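Local coordinates for uncharacterized protein (Leishmania infantum, PDB 4TYZ) that is of uncharacterised function, its C-terminal GRAM domain belonging to the PH-like clan and the whole protein possibly binding and transferring sterols, at residues Phe55-Ile66 against Ile78-Ile88. Numbering follows the deposited sequence. Where two conformers were deposited one is given.
Sequences FSIEYDEIKDII and IEVKTHLNDTI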
loop_
_atom_site.group_PDB
_atom_site.type_symbol
_atom_site.label_atom_id
_atom_site.label_comp_id
_atom_site.label_asym_id
_atom_site.label_seq_id
_atom_site.Cartn_x
_atom_site.Cartn_y
_atom_site.Cartn_z
ATOM N N PHE A 55 -1.541 5.719 -5.901
ATOM C CA PHE A 55 -1.330 4.690 -6.910
ATOM C C PHE A 55 -2.306 3.547 -6.691
ATOM O O PHE A 55 -2.885 3.404 -5.616
ATOM C CB PHE A 55 0.135 4.173 -6.913
ATOM C CG PHE A 55 0.532 3.366 -5.689
ATOM C CD1 PHE A 55 0.122 2.045 -5.530
ATOM C CD2 PHE A 55 1.352 3.924 -4.711
ATOM C CE1 PHE A 55 0.496 1.305 -4.398
ATOM C CE2 PHE A 55 1.745 3.188 -3.599
ATOM C CZ PHE A 55 1.315 1.887 -3.433
ATOM N N SER A 56 -2.484 2.737 -7.726
ATOM C CA SER A 56 -3.202 1.474 -7.575
ATOM C C SER A 56 -2.528 0.458 -8.458
ATOM O O SER A 56 -2.195 0.752 -9.610
ATOM C CB SER A 56 -4.684 1.608 -7.934
ATOM O OG SER A 56 -4.842 2.069 -9.267
ATOM N N ILE A 57 -2.313 -0.732 -7.912
ATOM C CA ILE A 57 -1.660 -1.790 -8.656
ATOM C C ILE A 57 -2.420 -3.087 -8.429
ATOM O O ILE A 57 -2.840 -3.394 -7.318
ATOM C CB ILE A 57 -0.173 -1.923 -8.252
ATOM C CG1 ILE A 57 0.486 -3.051 -9.043
ATOM C CG2 ILE A 57 -0.025 -2.146 -6.780
ATOM C CD1 ILE A 57 1.976 -2.981 -9.024
ATOM N N GLU A 58 -2.658 -3.822 -9.510
ATOM C CA GLU A 58 -3.375 -5.087 -9.396
ATOM C C GLU A 58 -2.439 -6.143 -8.815
ATOM O O GLU A 58 -1.246 -6.116 -9.093
ATOM C CB GLU A 58 -3.887 -5.530 -10.777
ATOM C CG GLU A 58 -5.386 -5.797 -10.878
ATOM C CD GLU A 58 -5.771 -7.245 -10.558
ATOM O OE1 GLU A 58 -4.896 -8.032 -10.133
ATOM O OE2 GLU A 58 -6.963 -7.602 -10.736
ATOM N N TYR A 59 -2.948 -7.068 -8.004
ATOM C CA TYR A 59 -2.062 -8.113 -7.500
ATOM C C TYR A 59 -1.398 -8.902 -8.628
ATOM O O TYR A 59 -0.279 -9.398 -8.450
ATOM C CB TYR A 59 -2.804 -9.074 -6.562
ATOM C CG TYR A 59 -3.271 -8.359 -5.330
ATOM C CD1 TYR A 59 -2.360 -7.873 -4.403
ATOM C CD2 TYR A 59 -4.627 -8.129 -5.119
ATOM C CE1 TYR A 59 -2.804 -7.166 -3.284
ATOM C CE2 TYR A 59 -5.069 -7.447 -4.010
ATOM C CZ TYR A 59 -4.156 -6.970 -3.102
ATOM O OH TYR A 59 -4.612 -6.290 -1.995
ATOM N N ASP A 60 -2.043 -8.989 -9.797
ATOM C CA ASP A 60 -1.431 -9.747 -10.887
ATOM C C ASP A 60 -0.318 -8.951 -11.582
ATOM O O ASP A 60 0.316 -9.447 -12.514
ATOM C CB ASP A 60 -2.498 -10.272 -11.896
ATOM C CG ASP A 60 -3.202 -9.182 -12.729
ATOM O OD1 ASP A 60 -2.876 -7.985 -12.650
ATOM O OD2 ASP A 60 -4.106 -9.568 -13.528
ATOM N N GLU A 61 -0.055 -7.743 -11.085
ATOM C CA GLU A 61 1.048 -6.905 -11.551
ATOM C C GLU A 61 2.228 -6.923 -10.572
ATOM O O GLU A 61 3.279 -6.348 -10.850
ATOM C CB GLU A 61 0.571 -5.460 -11.747
ATOM C CG GLU A 61 -0.475 -5.320 -12.848
ATOM C CD GLU A 61 -0.934 -3.881 -13.064
ATOM O OE1 GLU A 61 -0.859 -3.405 -14.218
ATOM O OE2 GLU A 61 -1.404 -3.230 -12.101
ATOM N N ILE A 62 2.036 -7.574 -9.433
ATOM C CA ILE A 62 3.039 -7.570 -8.362
ATOM C C ILE A 62 3.896 -8.827 -8.446
ATOM O O ILE A 62 3.382 -9.941 -8.417
ATOM C CB ILE A 62 2.380 -7.476 -6.976
ATOM C CG1 ILE A 62 1.712 -6.106 -6.818
ATOM C CG2 ILE A 62 3.417 -7.700 -5.862
ATOM C CD1 ILE A 62 0.925 -5.956 -5.534
ATOM N N LYS A 63 5.206 -8.630 -8.562
ATOM C CA LYS A 63 6.148 -9.737 -8.679
ATOM C C LYS A 63 6.613 -10.262 -7.321
ATOM O O LYS A 63 6.823 -11.468 -7.143
ATOM C CB LYS A 63 7.362 -9.295 -9.514
ATOM C CG LYS A 63 8.466 -10.345 -9.660
ATOM C CD LYS A 63 9.609 -9.782 -10.492
ATOM C CE LYS A 63 10.637 -10.852 -10.819
ATOM N NZ LYS A 63 11.666 -10.351 -11.771
ATOM N N ASP A 64 6.779 -9.357 -6.362
ATOM C CA ASP A 64 7.293 -9.737 -5.044
ATOM C C ASP A 64 6.925 -8.682 -4.027
ATOM O O ASP A 64 6.701 -7.530 -4.367
ATOM C CB ASP A 64 8.818 -9.944 -5.088
ATOM C CG ASP A 64 9.335 -10.801 -3.946
ATOM O OD1 ASP A 64 8.512 -11.373 -3.194
ATOM O OD2 ASP A 64 10.579 -10.927 -3.816
ATOM N N ILE A 65 6.839 -9.097 -2.769
ATOM C CA ILE A 65 6.545 -8.201 -1.654
ATOM C C ILE A 65 7.507 -8.575 -0.541
ATOM O O ILE A 65 7.529 -9.729 -0.101
ATOM C CB ILE A 65 5.088 -8.322 -1.173
ATOM C CG1 ILE A 65 4.124 -8.052 -2.326
ATOM C CG2 ILE A 65 4.818 -7.365 -0.004
ATOM C CD1 ILE A 65 2.649 -8.154 -1.947
ATOM N N ILE A 66 8.315 -7.610 -0.105
ATOM C CA ILE A 66 9.369 -7.854 0.882
ATOM C C ILE A 66 9.108 -7.075 2.165
ATOM O O ILE A 66 8.776 -5.889 2.108
ATOM C CB ILE A 66 10.737 -7.448 0.326
ATOM C CG1 ILE A 66 11.075 -8.308 -0.899
ATOM C CG2 ILE A 66 11.807 -7.550 1.391
ATOM C CD1 ILE A 66 12.359 -7.895 -1.587
ATOM N N ILE A 78 7.748 -1.826 3.865
ATOM C CA ILE A 78 7.411 -2.917 2.966
ATOM C C ILE A 78 7.779 -2.472 1.560
ATOM O O ILE A 78 7.517 -1.333 1.173
ATOM C CB ILE A 78 5.908 -3.274 3.015
ATOM C CG1 ILE A 78 5.560 -3.873 4.374
ATOM C CG2 ILE A 78 5.538 -4.244 1.878
ATOM C CD1 ILE A 78 4.062 -4.091 4.586
ATOM N N GLU A 79 8.393 -3.367 0.801
ATOM C CA GLU A 79 8.764 -3.056 -0.572
ATOM C C GLU A 79 7.966 -3.901 -1.541
ATOM O O GLU A 79 7.891 -5.121 -1.403
ATOM C CB GLU A 79 10.252 -3.289 -0.801
ATOM C CG GLU A 79 11.143 -2.438 0.063
ATOM C CD GLU A 79 12.603 -2.793 -0.105
ATOM O OE1 GLU A 79 13.049 -2.939 -1.264
ATOM O OE2 GLU A 79 13.301 -2.938 0.923
ATOM N N VAL A 80 7.364 -3.239 -2.524
ATOM C CA VAL A 80 6.564 -3.932 -3.529
ATOM C C VAL A 80 7.259 -3.850 -4.879
ATOM O O VAL A 80 7.533 -2.761 -5.374
ATOM C CB VAL A 80 5.153 -3.337 -3.631
ATOM C CG1 VAL A 80 4.361 -4.032 -4.742
ATOM C CG2 VAL A 80 4.434 -3.453 -2.298
ATOM N N LYS A 81 7.577 -5.008 -5.447
ATOM C CA LYS A 81 8.243 -5.071 -6.737
ATOM C C LYS A 81 7.238 -5.456 -7.803
ATOM O O LYS A 81 6.495 -6.420 -7.636
ATOM C CB LYS A 81 9.394 -6.079 -6.714
ATOM C CG LYS A 81 10.478 -5.773 -5.691
ATOM C CD LYS A 81 11.578 -6.828 -5.733
ATOM C CE LYS A 81 12.136 -6.985 -7.141
ATOM N NZ LYS A 81 13.135 -8.089 -7.244
ATOM N N THR A 82 7.220 -4.709 -8.902
ATOM C CA THR A 82 6.268 -5.017 -9.965
ATOM C C THR A 82 6.887 -5.872 -11.067
ATOM O O THR A 82 8.107 -6.015 -11.151
ATOM C CB THR A 82 5.696 -3.743 -10.599
ATOM O OG1 THR A 82 6.677 -3.140 -11.443
ATOM C CG2 THR A 82 5.299 -2.749 -9.522
ATOM N N HIS A 83 6.039 -6.442 -11.915
ATOM C CA HIS A 83 6.517 -7.253 -13.023
ATOM C C HIS A 83 7.211 -6.400 -14.075
ATOM O O HIS A 83 7.954 -6.918 -14.908
ATOM C CB HIS A 83 5.370 -8.043 -13.654
ATOM C CG HIS A 83 4.979 -9.250 -12.862
ATOM N ND1 HIS A 83 5.848 -10.297 -12.629
ATOM C CD2 HIS A 83 3.821 -9.575 -12.241
ATOM C CE1 HIS A 83 5.240 -11.212 -11.896
ATOM N NE2 HIS A 83 4.010 -10.799 -11.645
ATOM N N LEU A 84 6.980 -5.094 -14.024
ATOM C CA LEU A 84 7.652 -4.164 -14.926
ATOM C C LEU A 84 8.926 -3.632 -14.287
ATOM O O LEU A 84 9.490 -2.636 -14.740
ATOM C CB LEU A 84 6.721 -3.009 -15.303
ATOM C CG LEU A 84 5.522 -3.387 -16.178
ATOM C CD1 LEU A 84 4.649 -2.174 -16.462
ATOM C CD2 LEU A 84 5.987 -4.027 -17.472
ATOM N N ASN A 85 9.363 -4.315 -13.232
ATOM C CA ASN A 85 10.564 -3.973 -12.472
ATOM C C ASN A 85 10.561 -2.583 -11.842
ATOM O O ASN A 85 11.612 -1.950 -11.716
ATOM C CB ASN A 85 11.805 -4.127 -13.352
ATOM C CG ASN A 85 12.075 -5.570 -13.716
ATOM O OD1 ASN A 85 12.406 -6.385 -12.853
ATOM N ND2 ASN A 85 11.935 -5.897 -14.996
ATOM N N ASP A 86 9.387 -2.111 -11.433
ATOM C CA ASP A 86 9.316 -0.924 -10.597
ATOM C C ASP A 86 9.355 -1.367 -9.136
ATOM O O ASP A 86 8.967 -2.490 -8.812
ATOM C CB ASP A 86 8.048 -0.115 -10.885
ATOM C CG ASP A 86 8.069 0.544 -12.256
ATOM O OD1 ASP A 86 9.142 1.035 -12.665
ATOM O OD2 ASP A 86 7.012 0.568 -12.924
ATOM N N THR A 87 9.846 -0.504 -8.256
ATOM C CA THR A 87 9.784 -0.798 -6.831
ATOM C C THR A 87 9.047 0.310 -6.093
ATOM O O THR A 87 9.364 1.488 -6.246
ATOM C CB THR A 87 11.176 -0.981 -6.225
ATOM O OG1 THR A 87 11.821 -2.094 -6.861
ATOM C CG2 THR A 87 11.071 -1.263 -4.749
ATOM N N ILE A 88 8.044 -0.080 -5.316
ATOM C CA ILE A 88 7.273 0.855 -4.500
ATOM C C ILE A 88 7.685 0.689 -3.049
ATOM O O ILE A 88 7.680 -0.428 -2.530
ATOM C CB ILE A 88 5.761 0.605 -4.618
ATOM C CG1 ILE A 88 5.323 0.702 -6.076
ATOM C CG2 ILE A 88 4.989 1.553 -3.701
ATOM C CD1 ILE A 88 3.929 0.142 -6.324
HETATM O O HOH W 1 3.778 -4.845 -13.385
HETATM O O HOH W 2 10.230 -9.120 -13.873
#
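Residues Ile62-Ile66 pair with Ile78-Thr82 as an antiparallel hairpin, their short axes 4.4 Å apart, and a classic beta bulge forms where Lys63 and Asp64 both face Lys81. Lys81 O accepts both amides of the bulge, Lys63 N at 2.7 Å and Asp64 N at 3.2 Å. Beyond it the regular ladder resumes, Ile66 and Glu79 exchanging two backbone hydrogen bonds. At the other end, His83 N donates to Glu61 O, joining the type I turn Thr82-Asn85 to the end of the 3-10 segment. At the bulge Lys63 points toward the partner strand, and Lys63 CB lies over one face of the His83 imidazole, 3.9 Å from the ring centroid, a CH-pi contact. With CG anti to the backbone N (chi1 177°), the extended Lys63 chain carries NZ to a water that also bonds weakly to His83 O; a long aliphatic stem with a charged end suits this solvent-exposed edge of the hairpin. On the buried side beta-branched residues, which favour extended backbone, offer methyl groups close to the strand: Ile62 CG2 meets Val80 CG1, and Ile65 CG2 meets Ile78 CG2 at 3.7 Å. Ile57 CD1 presses tightly on Thr82 CG2, 3.4 Å away; the other branch of Thr82, OG1, accepts from Asp86 N, so one residue serves both the core and the turn. Further along, Ile88 sets CD1 over a face of the flat, apolar Phe55 ring, a CH-pi contact, while Ile88 CG2 touches Phe55 CE2 at 3.6 Å. The contact thus spans the two outermost strands of this PH-like sheet: strand 54-58 pairs with strand 43-48, whereas strand 62-67 borders strand 78-82, itself paired with strand 87-91. Helix 96-107 packs against Ile65 through Met104, and its Trp107 NE1 hydrogen-bonds Ile62 O.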